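Local coordinates for protein pyruvate kinase (Toxoplasma gondii, PDB 3GG8) that probably catalyses the last step of glycolysis, moving a phosphoryl group from phosphoenolpyruvate to ADP to yield pyruvate and ATP, at residues Thr76-Val81 with Leu214-Pro219; Asn197-Leu202 with Phe229-Asp234; Tyr238-Leu243 with Ile250-Lys255; Val263-Ile268 with Lys296-Lys301. All blocks are in the same frame, centred on the assembly; numbering follows the deposited sequence. Where two conformers were deposited one is given.

Contact 1 (Thr76-Val81 with Leu214-Pro219); sequences THARTV and LNFGIP
Phe-216 drives the far end of its ring against the turn formed by His-77, Ala-78 and Val-81, joining two helices on the outside of the (beta/alpha)8 barrel. The ring comes in edge first. Its CZ lies 3.5 Å from the carbonyl carbon of His-77, an oblique approach, while its CE1 comes within 3.5 Å of Ala-78 N, which sits at the ring edge and in the ring plane. Val-81 CG2 meets the same atom, Phe-216 CZ, at 3.8 Å, close to the ring plane and on the CE2 side, the two side chains reaching toward each other from opposite directions. Ala-78 CB adds only a looser touch on CE1. The contact is apolar and mostly buried, with one aromatic side chain supplying the whole contribution of 214-219.

Phe-216 stands in a wider pi-type turn at 214-217, and its CG lies anti to the backbone N (chi1 -168°), which points the ring at helix 74-90. Farther out, Phe-69 and His-74 both meet Phe-216 edge-to-face, and Leu-67 of barrel strand 62-68 touches His-77, Val-81 and Phe-216 from the barrel wall. The imidazole of His-77 turns away from this contact, stacking on Phe-69 and bonding through NE2 to the carbonyl of His-71. Its CB stays behind, 3.6 Å from Phe-216 CZ, and the same CZ also lies beside His-77 O, which accepts the helical bond from Val-81 N at 3.0 Å.

Contact 2 (Asn197-Leu202 with Phe229-Asp234); sequences NVKVQL and FVQSAD
The carboxamide of Gln-231 lies edge-on to the backbone of Val-200 and takes both its polar groups at once. OE1 accepts from Val-200 N at 3.1 Å, and NE2 donates to Val-200 O at 2.9 Å, a nearly straight bond (160°) that lies in the amide plane and meets a carbonyl lone pair. The two bonds grip Val-200 much as a neighbouring peptide group might and fix the rotation of the amide, whose OE1 is also held by Asn-258. Beside the amide, the ring of Phe-229 takes Val-200 CG2 at its CE2, 3.8 Å away and obliquely, the two side chains crossing at about a right angle. On the exposed side Lys-199, extended beyond CG, carries its CE to 3.8 Å from Gln-231 NE2. A water accepts a weak bond from Gln-231 NE2 and donates to Leu-202 O.

Segment 197-202 belongs to the linker that returns from the small beta domain, past strand 193-194, to helix 207-217 of the barrel. Segment 229-234 follows barrel strand 224-227 and runs into helix 233-243, with Glu-260 of helix 259-263 beside both Lys-199 and Gln-231. The contact thus ties the interdomain linker to the C-terminal end of the barrel strands.

Contact 3 (Tyr238-Leu243 with Ile250-Lys255); sequences YIRGLL and IRIIPK
Ile-252 lays its CD1 against the backbone of helix 238-243, 3.6 Å from Arg-240 N, and so fills the space between the helix and the strand that follows it. The same methyl group meets Ile-239 CG2 at 3.9 Å, with the two isoleucines crossing at a slant. One carbon back, Ile-252 CG1 packs on Leu-243 CD1, also at 3.9 Å, as these side chains slide past each other in opposite directions. CG1 stands anti to the carbonyl carbon of Ile-252 (chi1 -55°) and CD1 continues it in an extended line (chi2 171°), which carries the methyl to the helix surface.

Leu-243 divides its two branches between Ile-252 and Ile-250, the latter just before the strand begins. While CD1 goes to Ile-252, CD2 reaches Ile-250 CD1 at 3.9 Å, these two side chains crossing at about a right angle. Ile-239, Leu-243, Ile-250 and Ile-252 are all buried, and the contact is packing, mostly of aliphatic carbon. Arg-240 borders it: CB lies 3.9 Å from Ile-252 CD1, and in the conformer described the guanidinium presents one face to that methyl, although a second conformer makes this detail doubtful. In that first conformer NH2 bonds to the carbonyl of Glu-271.

The axes of the short segments 238-243 and 251-255 run roughly antiparallel (154°) and approach to 9.5 Å, within the beta-alpha-beta unit of strand 224-227, helix 233-243 and strand 251-256. Strand 251-256 lies between strands 224-227 and 275-278 in the barrel wall; Ile-239 and Ile-250 also touch strand 224-227, and Leu-243 reaches Ile-213 of helix 207-217.

Contact 4 (Val263-Ile268 with Lys296-Lys301); sequences VNFDEI and KMMIAK
Phe-265 and Met-298 make the tight half of this contact between two helices on the barrel exterior, and Asp-266 with Lys-301 makes the open half. Met-298 CG sits over the centre of the Phe-265 ring, 3.6 Å from its centroid and only 12° off the normal, a clear CH-pi contact. Met-298 SD, the next atom, lies 4.2 Å from the centroid of the Phe-265 ring at an oblique angle, a Met-aromatic contact in which SD comes nearest CE1. Met-297 SD approaches the ring obliquely too, but from farther off. Phe-265 CG stands anti to its backbone N (chi1 -177°), which swings the ring across toward helix 288-305. Ile-256 of strand 251-256 touches both Phe-265 and Met-298 on the barrel side.

Toward solvent the packing gives way to charge. The aliphatic chain of Lys-301 slides along another part of the ring, its CD 3.7 Å from Phe-265 CE2, and then bends at its last torsion (chi4 -75°). That bend delivers NZ to Asp-266 OD1 at 3.0 Å, on the oxygen's syn lone pair, in a salt bridge formed by side chains that cross at about a right angle. Asp-266 itself is exposed. Along the same helix as Lys-301, Lys-296 and Met-297 pack against Leu-338 and Met-21 of a second subunit.

Sulfur and aromatic carbon thus meet in the buried part, while the ion pair on the exposed side is probably screened by water, so the two halves differ in kind: dispersion and CH-pi contact in one, a probably hydrated charge pair in the other.

Contacts 1 and 3 are buried and apolar, one between outer helices and one between a helix and a barrel strand; they meet where Ile-218 packs on Ile-250. Contacts 2 and 4 are partly buried and mix packing with polar bonds: a side-chain amide on backbone in 2, an ion pair beside a methionine-covered ring in 4. Contacts 2 and 3 share helix 233-243 and are joined by a probable bond from Val-230 N to Lys-255 O, while Gln-231 O and Asn-264 ND2 link 2 to 4. Contact 4 lies about 30 Å, centre to centre, from contact 1, across the chain's centre, and contact 2 alone involves the interdomain linker.

Contact 1 (Thr76-Val81 with Leu214-Pro219)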
loop_
_atom_site.group_PDB
_atom_site.type_symbol
_atom_site.label_atom_id
_atom_site.label_comp_id
_atom_site.label_asym_id
_atom_site.label_seq_id
_atom_site.Cartn_x
_atom_site.Cartn_y
_atom_site.Cartn_z
ATOM N N THR C 76 -44.361 34.931 12.536
ATOM C CA THR C 76 -43.486 35.439 11.495
ATOM C C THR C 76 -42.802 34.295 10.746
ATOM O O THR C 76 -42.697 34.320 9.522
ATOM C CB THR C 76 -42.432 36.459 12.039
ATOM O OG1 THR C 76 -41.492 35.781 12.877
ATOM C CG2 THR C 76 -43.095 37.576 12.837
ATOM N N HIS C 77 -42.335 33.294 11.486
ATOM C CA HIS C 77 -41.714 32.110 10.908
ATOM C C HIS C 77 -42.730 31.238 10.146
ATOM O O HIS C 77 -42.356 30.568 9.193
ATOM C CB HIS C 77 -41.001 31.304 11.995
ATOM C CG HIS C 77 -39.711 31.923 12.473
ATOM N ND1 HIS C 77 -38.569 31.969 11.697
ATOM C CD2 HIS C 77 -39.381 32.483 13.658
ATOM C CE1 HIS C 77 -37.601 32.554 12.378
ATOM N NE2 HIS C 77 -38.068 32.869 13.576
ATOM N N ALA C 78 -44.008 31.278 10.545
ATOM C CA ALA C 78 -45.048 30.647 9.745
ATOM C C ALA C 78 -45.179 31.280 8.343
ATOM O O ALA C 78 -45.373 30.557 7.373
ATOM C CB ALA C 78 -46.416 30.645 10.482
ATOM N N ARG C 79 -45.064 32.613 8.249
ATOM C CA ARG C 79 -45.138 33.318 6.960
ATOM C C ARG C 79 -44.003 32.875 6.070
ATOM O O ARG C 79 -44.199 32.664 4.874
ATOM C CB ARG C 79 -45.028 34.838 7.120
ATOM C CG ARG C 79 -46.094 35.500 7.967
ATOM C CD ARG C 79 -45.809 37.029 8.103
ATOM N NE ARG C 79 -47.039 37.795 8.299
ATOM C CZ ARG C 79 -47.735 38.373 7.323
ATOM N NH1 ARG C 79 -47.332 38.292 6.059
ATOM N NH2 ARG C 79 -48.844 39.039 7.616
ATOM N N THR C 80 -42.810 32.772 6.667
ATOM C CA THR C 80 -41.595 32.300 5.991
ATOM C C THR C 80 -41.771 30.890 5.443
ATOM O O THR C 80 -41.468 30.629 4.275
ATOM C CB THR C 80 -40.371 32.331 6.929
ATOM O OG1 THR C 80 -40.137 33.674 7.351
ATOM C CG2 THR C 80 -39.115 31.832 6.208
ATOM N N VAL C 81 -42.284 29.991 6.277
ATOM C CA VAL C 81 -42.579 28.636 5.846
ATOM C C VAL C 81 -43.585 28.590 4.671
ATOM O O VAL C 81 -43.374 27.843 3.703
ATOM C CB VAL C 81 -43.027 27.762 7.033
ATOM C CG1 VAL C 81 -43.549 26.429 6.552
ATOM C CG2 VAL C 81 -41.856 27.580 8.024
ATOM N N LEU C 214 -41.649 21.874 19.817
ATOM C CA LEU C 214 -42.883 21.096 19.863
ATOM C C LEU C 214 -44.038 21.775 19.132
ATOM O O LEU C 214 -44.783 21.113 18.416
ATOM C CB LEU C 214 -43.300 20.803 21.313
ATOM C CG LEU C 214 -42.404 19.991 22.264
ATOM C CD1 LEU C 214 -43.038 19.960 23.673
ATOM C CD2 LEU C 214 -42.162 18.557 21.772
ATOM N N ASN C 215 -44.193 23.087 19.330
ATOM C CA ASN C 215 -45.345 23.794 18.799
ATOM C C ASN C 215 -45.118 24.524 17.479
ATOM O O ASN C 215 -46.075 25.017 16.874
ATOM C CB ASN C 215 -45.978 24.667 19.882
ATOM C CG ASN C 215 -46.419 23.845 21.086
ATOM O OD1 ASN C 215 -46.120 24.173 22.234
ATOM N ND2 ASN C 215 -47.097 22.748 20.817
ATOM N N PHE C 216 -43.871 24.538 17.006
ATOM C CA PHE C 216 -43.600 24.972 15.661
ATOM C C PHE C 216 -42.917 23.858 14.857
ATOM O O PHE C 216 -43.494 23.364 13.878
ATOM C CB PHE C 216 -42.767 26.254 15.637
ATOM C CG PHE C 216 -42.698 26.901 14.269
ATOM C CD1 PHE C 216 -43.546 27.969 13.948
ATOM C CD2 PHE C 216 -41.804 26.438 13.313
ATOM C CE1 PHE C 216 -43.491 28.563 12.690
ATOM C CE2 PHE C 216 -41.737 27.017 12.045
ATOM C CZ PHE C 216 -42.587 28.090 11.728
ATOM N N GLY C 217 -41.702 23.476 15.276
ATOM C CA GLY C 217 -40.855 22.510 14.551
ATOM C C GLY C 217 -41.623 21.294 14.038
ATOM O O GLY C 217 -41.560 20.969 12.852
ATOM N N ILE C 218 -42.373 20.647 14.932
ATOM C CA ILE C 218 -43.167 19.460 14.579
ATOM C C ILE C 218 -44.322 19.742 13.585
ATOM O O ILE C 218 -44.311 19.167 12.495
ATOM C CB ILE C 218 -43.668 18.669 15.845
ATOM C CG1 ILE C 218 -42.488 17.971 16.555
ATOM C CG2 ILE C 218 -44.796 17.671 15.476
ATOM C CD1 ILE C 218 -42.892 17.078 17.782
ATOM N N PRO C 219 -45.313 20.615 13.953
ATOM C CA PRO C 219 -46.470 20.774 13.049
ATOM C C PRO C 219 -46.204 21.565 11.772
ATOM O O PRO C 219 -47.009 21.472 10.842
ATOM C CB PRO C 219 -47.502 21.514 13.908
ATOM C CG PRO C 219 -46.687 22.308 14.864
ATOM C CD PRO C 219 -45.457 21.455 15.154
#

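Contact 2 (Asn197-Leu202 with Phe229-Asp234)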
loop_
_atom_site.group_PDB
_atom_site.type_symbol
_atom_site.label_atom_id
_atom_site.label_comp_id
_atom_site.label_asym_id
_atom_site.label_seq_id
_atom_site.Cartn_x
_atom_site.Cartn_y
_atom_site.Cartn_z
ATOM N N ASN C 197 -13.557 28.327 28.315
ATOM C CA ASN C 197 -13.120 27.236 29.202
ATOM C C ASN C 197 -13.997 27.078 30.470
ATOM O O ASN C 197 -13.568 26.465 31.457
ATOM C CB ASN C 197 -11.641 27.437 29.591
ATOM C CG ASN C 197 -10.855 26.135 29.673
ATOM O OD1 ASN C 197 -11.270 25.083 29.170
ATOM N ND2 ASN C 197 -9.686 26.211 30.300
ATOM N N VAL C 198 -15.217 27.626 30.434
ATOM C CA VAL C 198 -16.158 27.517 31.565
ATOM C C VAL C 198 -17.533 27.022 31.092
ATOM O O VAL C 198 -18.122 27.582 30.164
ATOM C CB VAL C 198 -16.313 28.879 32.322
ATOM C CG1 VAL C 198 -17.421 28.808 33.368
ATOM C CG2 VAL C 198 -15.020 29.284 32.983
ATOM N N LYS C 199 -18.038 25.966 31.725
ATOM C CA LYS C 199 -19.370 25.457 31.422
ATOM C C LYS C 199 -20.461 26.465 31.842
ATOM O O LYS C 199 -20.442 26.985 32.953
ATOM C CB LYS C 199 -19.570 24.079 32.084
ATOM C CG LYS C 199 -21.025 23.647 32.209
ATOM C CD LYS C 199 -21.219 22.133 32.158
ATOM C CE LYS C 199 -22.627 21.816 31.648
ATOM N NZ LYS C 199 -22.796 20.407 31.162
ATOM N N VAL C 200 -21.399 26.746 30.948
ATOM C CA VAL C 200 -22.492 27.669 31.258
ATOM C C VAL C 200 -23.639 26.897 31.907
ATOM O O VAL C 200 -24.182 25.978 31.302
ATOM C CB VAL C 200 -22.972 28.459 30.016
ATOM C CG1 VAL C 200 -24.102 29.409 30.384
ATOM C CG2 VAL C 200 -21.801 29.239 29.397
ATOM N N GLN C 201 -23.983 27.266 33.141
ATOM C CA GLN C 201 -24.981 26.541 33.930
ATOM C C GLN C 201 -26.397 26.998 33.609
ATOM O O GLN C 201 -27.189 27.312 34.504
ATOM C CB GLN C 201 -24.714 26.687 35.434
ATOM C CG GLN C 201 -23.415 26.052 35.928
ATOM C CD GLN C 201 -23.130 26.374 37.398
ATOM O OE1 GLN C 201 -24.034 26.334 38.253
ATOM N NE2 GLN C 201 -21.870 26.688 37.700
ATOM N N LEU C 202 -26.712 27.003 32.322
ATOM C CA LEU C 202 -28.031 27.366 31.825
ATOM C C LEU C 202 -28.533 26.244 30.932
ATOM O O LEU C 202 -27.734 25.618 30.220
ATOM C CB LEU C 202 -27.953 28.670 31.017
ATOM C CG LEU C 202 -27.509 29.934 31.754
ATOM C CD1 LEU C 202 -27.444 31.080 30.784
ATOM C CD2 LEU C 202 -28.435 30.257 32.943
ATOM N N PHE C 229 -25.541 25.893 21.070
ATOM C CA PHE C 229 -24.768 25.770 22.309
ATOM C C PHE C 229 -24.908 24.417 23.021
ATOM O O PHE C 229 -25.161 24.368 24.233
ATOM C CB PHE C 229 -25.152 26.915 23.272
ATOM C CG PHE C 229 -24.013 27.405 24.127
ATOM C CD1 PHE C 229 -23.059 28.272 23.610
ATOM C CD2 PHE C 229 -23.907 27.021 25.455
ATOM C CE1 PHE C 229 -22.004 28.739 24.406
ATOM C CE2 PHE C 229 -22.853 27.484 26.249
ATOM C CZ PHE C 229 -21.909 28.339 25.722
ATOM N N VAL C 230 -24.743 23.310 22.297
ATOM C CA VAL C 230 -24.849 22.002 22.946
ATOM C C VAL C 230 -23.576 21.711 23.739
ATOM O O VAL C 230 -22.464 21.791 23.202
ATOM C CB VAL C 230 -25.162 20.861 21.955
ATOM C CG1 VAL C 230 -24.931 19.504 22.610
ATOM C CG2 VAL C 230 -26.600 20.974 21.458
ATOM N N GLN C 231 -23.747 21.390 25.020
ATOM C CA GLN C 231 -22.616 21.229 25.920
ATOM C C GLN C 231 -22.338 19.779 26.327
ATOM O O GLN C 231 -21.240 19.476 26.809
ATOM C CB GLN C 231 -22.790 22.112 27.154
ATOM C CG GLN C 231 -22.637 23.585 26.865
ATOM C CD GLN C 231 -22.530 24.410 28.130
ATOM O OE1 GLN C 231 -21.508 25.066 28.368
ATOM N NE2 GLN C 231 -23.583 24.386 28.951
ATOM N N SER C 232 -23.323 18.896 26.137
ATOM C CA SER C 232 -23.185 17.472 26.485
ATOM C C SER C 232 -24.196 16.607 25.727
ATOM O O SER C 232 -25.220 17.102 25.258
ATOM C CB SER C 232 -23.393 17.271 27.982
ATOM O OG SER C 232 -24.771 17.194 28.291
ATOM N N ALA C 233 -23.931 15.305 25.633
ATOM C CA ALA C 233 -24.832 14.411 24.906
ATOM C C ALA C 233 -26.205 14.235 25.579
ATOM O O ALA C 233 -27.163 13.859 24.917
ATOM C CB ALA C 233 -24.165 13.067 24.657
ATOM N N ASP C 234 -26.298 14.508 26.883
ATOM C CA ASP C 234 -27.604 14.582 27.563
ATOM C C ASP C 234 -28.518 15.649 26.961
ATOM O O ASP C 234 -29.748 15.541 27.047
ATOM C CB ASP C 234 -27.444 14.882 29.049
ATOM C CG ASP C 234 -26.922 13.704 29.827
ATOM O OD1 ASP C 234 -26.124 13.946 30.753
ATOM O OD2 ASP C 234 -27.295 12.545 29.516
HETATM O O HOH W 1 -26.355 23.356 30.466
#

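Contact 3 (Tyr238-Leu243 with Ile250-Lys255)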
loop_
_atom_site.group_PDB
_atom_site.type_symbol
_atom_site.label_atom_id
_atom_site.label_comp_id
_atom_site.label_asym_id
_atom_site.label_seq_id
_atom_site.Cartn_x
_atom_site.Cartn_y
_atom_site.Cartn_z
ATOM N N TYR C 238 -32.076 14.578 25.407
ATOM C CA TYR C 238 -33.202 15.359 25.892
ATOM C C TYR C 238 -34.114 15.807 24.757
ATOM O O TYR C 238 -35.333 15.640 24.844
ATOM C CB TYR C 238 -32.725 16.556 26.734
ATOM C CG TYR C 238 -33.873 17.408 27.198
ATOM C CD1 TYR C 238 -34.844 16.892 28.056
ATOM C CD2 TYR C 238 -34.013 18.713 26.751
ATOM C CE1 TYR C 238 -35.925 17.671 28.467
ATOM C CE2 TYR C 238 -35.079 19.496 27.152
ATOM C CZ TYR C 238 -36.033 18.977 27.999
ATOM O OH TYR C 238 -37.094 19.763 28.390
ATOM N N ILE C 239 -33.522 16.355 23.684
ATOM C CA ILE C 239 -34.300 16.725 22.503
ATOM C C ILE C 239 -35.002 15.513 21.850
ATOM O O ILE C 239 -36.174 15.611 21.466
ATOM C CB ILE C 239 -33.473 17.480 21.457
ATOM C CG1 ILE C 239 -32.853 18.734 22.077
ATOM C CG2 ILE C 239 -34.364 17.848 20.258
ATOM C CD1 ILE C 239 -31.565 19.160 21.452
ATOM N N ARG C 240 -34.289 14.387 21.739
ATOM C CA ARG C 240 -34.863 13.182 21.150
ATOM C C ARG C 240 -36.093 12.676 21.909
ATOM O O ARG C 240 -37.080 12.265 21.292
ATOM C CB ARG C 240 -33.817 12.078 21.027
ATOM C CG ARG C 240 -34.327 10.843 20.313
ATOM C CD ARG C 240 -33.196 9.993 19.799
ATOM N NE ARG C 240 -32.511 10.601 18.660
ATOM C CZ ARG C 240 -31.243 10.990 18.671
ATOM N NH1 ARG C 240 -30.706 11.518 17.577
ATOM N NH2 ARG C 240 -30.509 10.840 19.775
ATOM N N GLY C 241 -36.048 12.717 23.236
ATOM C CA GLY C 241 -37.191 12.301 24.045
ATOM C C GLY C 241 -38.319 13.309 23.958
ATOM O O GLY C 241 -39.503 12.951 23.984
ATOM N N LEU C 242 -37.939 14.581 23.864
ATOM C CA LEU C 242 -38.874 15.685 23.653
ATOM C C LEU C 242 -39.637 15.494 22.352
ATOM O O LEU C 242 -40.859 15.607 22.333
ATOM C CB LEU C 242 -38.101 16.993 23.594
ATOM C CG LEU C 242 -38.582 18.281 24.227
ATOM C CD1 LEU C 242 -38.946 18.048 25.702
ATOM C CD2 LEU C 242 -37.477 19.322 24.078
ATOM N N LEU C 243 -38.902 15.195 21.279
ATOM C CA LEU C 243 -39.465 15.034 19.940
ATOM C C LEU C 243 -40.513 13.905 19.887
ATOM O O LEU C 243 -41.557 14.028 19.228
ATOM C CB LEU C 243 -38.345 14.793 18.922
ATOM C CG LEU C 243 -37.557 16.021 18.427
ATOM C CD1 LEU C 243 -36.310 15.628 17.664
ATOM C CD2 LEU C 243 -38.437 16.955 17.558
ATOM N N ILE C 250 -37.761 13.810 12.565
ATOM C CA ILE C 250 -36.921 14.997 12.702
ATOM C C ILE C 250 -35.522 14.610 13.178
ATOM O O ILE C 250 -35.354 13.786 14.089
ATOM C CB ILE C 250 -37.580 16.079 13.607
ATOM C CG1 ILE C 250 -38.922 16.516 13.015
ATOM C CG2 ILE C 250 -36.674 17.297 13.777
ATOM C CD1 ILE C 250 -39.692 17.432 13.911
ATOM N N ARG C 251 -34.525 15.185 12.516
ATOM C CA ARG C 251 -33.134 14.882 12.801
ATOM C C ARG C 251 -32.488 16.014 13.621
ATOM O O ARG C 251 -32.814 17.187 13.433
ATOM C CB ARG C 251 -32.384 14.630 11.488
ATOM C CG ARG C 251 -32.864 13.373 10.718
ATOM C CD ARG C 251 -32.799 12.093 11.563
ATOM N NE ARG C 251 -33.523 10.963 10.961
ATOM C CZ ARG C 251 -34.763 10.606 11.299
ATOM N NH1 ARG C 251 -35.407 11.283 12.239
ATOM N NH2 ARG C 251 -35.361 9.576 10.706
ATOM N N ILE C 252 -31.602 15.637 14.545
ATOM C CA ILE C 252 -30.994 16.558 15.505
ATOM C C ILE C 252 -29.570 16.930 15.106
ATOM O O ILE C 252 -28.734 16.049 14.894
ATOM C CB ILE C 252 -31.022 15.960 16.946
ATOM C CG1 ILE C 252 -32.456 15.582 17.333
ATOM C CG2 ILE C 252 -30.471 16.962 17.994
ATOM C CD1 ILE C 252 -32.544 14.806 18.627
ATOM N N ILE C 253 -29.306 18.235 15.008
ATOM C CA ILE C 253 -27.995 18.750 14.574
ATOM C C ILE C 253 -27.411 19.679 15.645
ATOM O O ILE C 253 -27.615 20.890 15.590
ATOM C CB ILE C 253 -28.077 19.524 13.223
ATOM C CG1 ILE C 253 -28.732 18.686 12.112
ATOM C CG2 ILE C 253 -26.687 20.066 12.814
ATOM C CD1 ILE C 253 -27.917 17.441 11.664
ATOM N N PRO C 254 -26.703 19.118 16.638
ATOM C CA PRO C 254 -26.118 19.950 17.683
ATOM C C PRO C 254 -25.121 20.966 17.120
ATOM O O PRO C 254 -24.358 20.647 16.197
ATOM C CB PRO C 254 -25.385 18.936 18.573
ATOM C CG PRO C 254 -26.041 17.651 18.303
ATOM C CD PRO C 254 -26.422 17.690 16.864
ATOM N N LYS C 255 -25.162 22.178 17.669
ATOM C CA LYS C 255 -24.217 23.228 17.331
ATOM C C LYS C 255 -23.091 23.242 18.377
ATOM O O LYS C 255 -23.343 23.319 19.590
ATOM C CB LYS C 255 -24.930 24.591 17.259
ATOM C CG LYS C 255 -25.846 24.749 16.039
ATOM C CD LYS C 255 -26.781 25.962 16.124
ATOM C CE LYS C 255 -26.033 27.261 16.101
ATOM N NZ LYS C 255 -27.036 28.371 16.072
#

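Contact 4 (Val263-Ile268 with Lys296-Lys301)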
loop_
_atom_site.group_PDB
_atom_site.type_symbol
_atom_site.label_atom_id
_atom_site.label_comp_id
_atom_site.label_asym_id
_atom_site.label_seq_id
_atom_site.Cartn_x
_atom_site.Cartn_y
_atom_site.Cartn_z
ATOM N N VAL C 263 -15.094 19.197 24.273
ATOM C CA VAL C 263 -14.669 18.130 25.187
ATOM C C VAL C 263 -15.627 16.929 25.161
ATOM O O VAL C 263 -15.202 15.767 25.293
ATOM C CB VAL C 263 -14.463 18.681 26.624
ATOM C CG1 VAL C 263 -14.340 17.562 27.650
ATOM C CG2 VAL C 263 -13.234 19.552 26.668
ATOM N N ASN C 264 -16.914 17.193 24.978
ATOM C CA ASN C 264 -17.855 16.096 24.880
ATOM C C ASN C 264 -18.208 15.709 23.444
ATOM O O ASN C 264 -19.181 14.973 23.241
ATOM C CB ASN C 264 -19.114 16.378 25.715
ATOM C CG ASN C 264 -18.802 16.582 27.188
ATOM O OD1 ASN C 264 -18.268 15.697 27.850
ATOM N ND2 ASN C 264 -19.125 17.751 27.701
ATOM N N PHE C 265 -17.410 16.161 22.463
ATOM C CA PHE C 265 -17.771 15.994 21.047
ATOM C C PHE C 265 -18.136 14.580 20.603
ATOM O O PHE C 265 -19.102 14.407 19.866
ATOM C CB PHE C 265 -16.721 16.566 20.079
ATOM C CG PHE C 265 -17.137 16.462 18.623
ATOM C CD1 PHE C 265 -18.083 17.337 18.089
ATOM C CD2 PHE C 265 -16.613 15.457 17.796
ATOM C CE1 PHE C 265 -18.491 17.220 16.741
ATOM C CE2 PHE C 265 -17.009 15.340 16.438
ATOM C CZ PHE C 265 -17.951 16.216 15.918
ATOM N N ASP C 266 -17.358 13.577 21.016
ATOM C CA ASP C 266 -17.563 12.211 20.532
ATOM C C ASP C 266 -18.909 11.631 20.972
ATOM O O ASP C 266 -19.611 11.011 20.175
ATOM C CB ASP C 266 -16.400 11.308 20.945
ATOM C CG ASP C 266 -15.102 11.649 20.204
ATOM O OD1 ASP C 266 -15.132 11.885 18.987
ATOM O OD2 ASP C 266 -14.037 11.674 20.838
ATOM N N GLU C 267 -19.271 11.855 22.232
ATOM C CA GLU C 267 -20.556 11.411 22.757
ATOM C C GLU C 267 -21.710 12.230 22.142
ATOM O O GLU C 267 -22.780 11.680 21.844
ATOM C CB GLU C 267 -20.552 11.476 24.288
ATOM C CG GLU C 267 -21.689 10.695 25.003
ATOM C CD GLU C 267 -21.847 11.080 26.496
ATOM O OE1 GLU C 267 -21.005 11.859 27.014
ATOM O OE2 GLU C 267 -22.820 10.621 27.141
ATOM N N ILE C 268 -21.490 13.528 21.932
ATOM C CA ILE C 268 -22.459 14.368 21.210
ATOM C C ILE C 268 -22.687 13.836 19.779
ATOM O O ILE C 268 -23.818 13.601 19.371
ATOM C CB ILE C 268 -22.022 15.850 21.181
ATOM C CG1 ILE C 268 -22.080 16.462 22.583
ATOM C CG2 ILE C 268 -22.865 16.663 20.190
ATOM C CD1 ILE C 268 -21.273 17.765 22.716
ATOM N N LYS C 296 -11.330 21.059 11.560
ATOM C CA LYS C 296 -10.749 19.951 10.816
ATOM C C LYS C 296 -11.024 18.617 11.463
ATOM O O LYS C 296 -11.420 17.664 10.784
ATOM C CB LYS C 296 -9.229 20.111 10.711
ATOM C CG LYS C 296 -8.794 20.836 9.475
ATOM C CD LYS C 296 -7.248 20.853 9.328
ATOM C CE LYS C 296 -6.844 21.085 7.854
ATOM N NZ LYS C 296 -7.516 22.299 7.232
ATOM N N MET C 297 -10.775 18.565 12.771
ATOM C CA MET C 297 -10.988 17.383 13.592
ATOM C C MET C 297 -12.448 16.961 13.613
ATOM O O MET C 297 -12.740 15.780 13.494
ATOM C CB MET C 297 -10.448 17.622 15.017
ATOM C CG MET C 297 -10.843 16.606 16.123
ATOM S SD MET C 297 -12.240 17.057 17.213
ATOM C CE MET C 297 -11.690 18.555 18.020
ATOM N N MET C 298 -13.354 17.921 13.759
ATOM C CA MET C 298 -14.782 17.621 13.866
ATOM C C MET C 298 -15.386 17.175 12.539
ATOM O O MET C 298 -16.334 16.381 12.515
ATOM C CB MET C 298 -15.549 18.822 14.406
ATOM C CG MET C 298 -15.474 18.978 15.924
ATOM S SD MET C 298 -16.541 20.298 16.539
ATOM C CE MET C 298 -15.652 21.739 15.919
ATOM N N ILE C 299 -14.855 17.712 11.442
ATOM C CA ILE C 299 -15.313 17.341 10.106
ATOM C C ILE C 299 -14.834 15.913 9.824
ATOM O O ILE C 299 -15.608 15.072 9.371
ATOM C CB ILE C 299 -14.856 18.364 9.014
ATOM C CG1 ILE C 299 -15.676 19.658 9.116
ATOM C CG2 ILE C 299 -15.025 17.791 7.620
ATOM C CD1 ILE C 299 -15.154 20.822 8.264
ATOM N N ALA C 300 -13.578 15.637 10.145
ATOM C CA ALA C 300 -13.004 14.312 9.930
ATOM C C ALA C 300 -13.804 13.231 10.666
ATOM O O ALA C 300 -14.136 12.201 10.090
ATOM C CB ALA C 300 -11.558 14.300 10.350
ATOM N N LYS C 301 -14.126 13.494 11.930
ATOM C CA LYS C 301 -14.886 12.579 12.785
ATOM C C LYS C 301 -16.311 12.330 12.281
ATOM O O LYS C 301 -16.800 11.196 12.319
ATOM C CB LYS C 301 -14.924 13.110 14.225
ATOM C CG LYS C 301 -13.589 12.982 14.968
ATOM C CD LYS C 301 -13.656 13.704 16.316
ATOM C CE LYS C 301 -12.397 13.443 17.138
ATOM N NZ LYS C 301 -12.404 12.075 17.694
#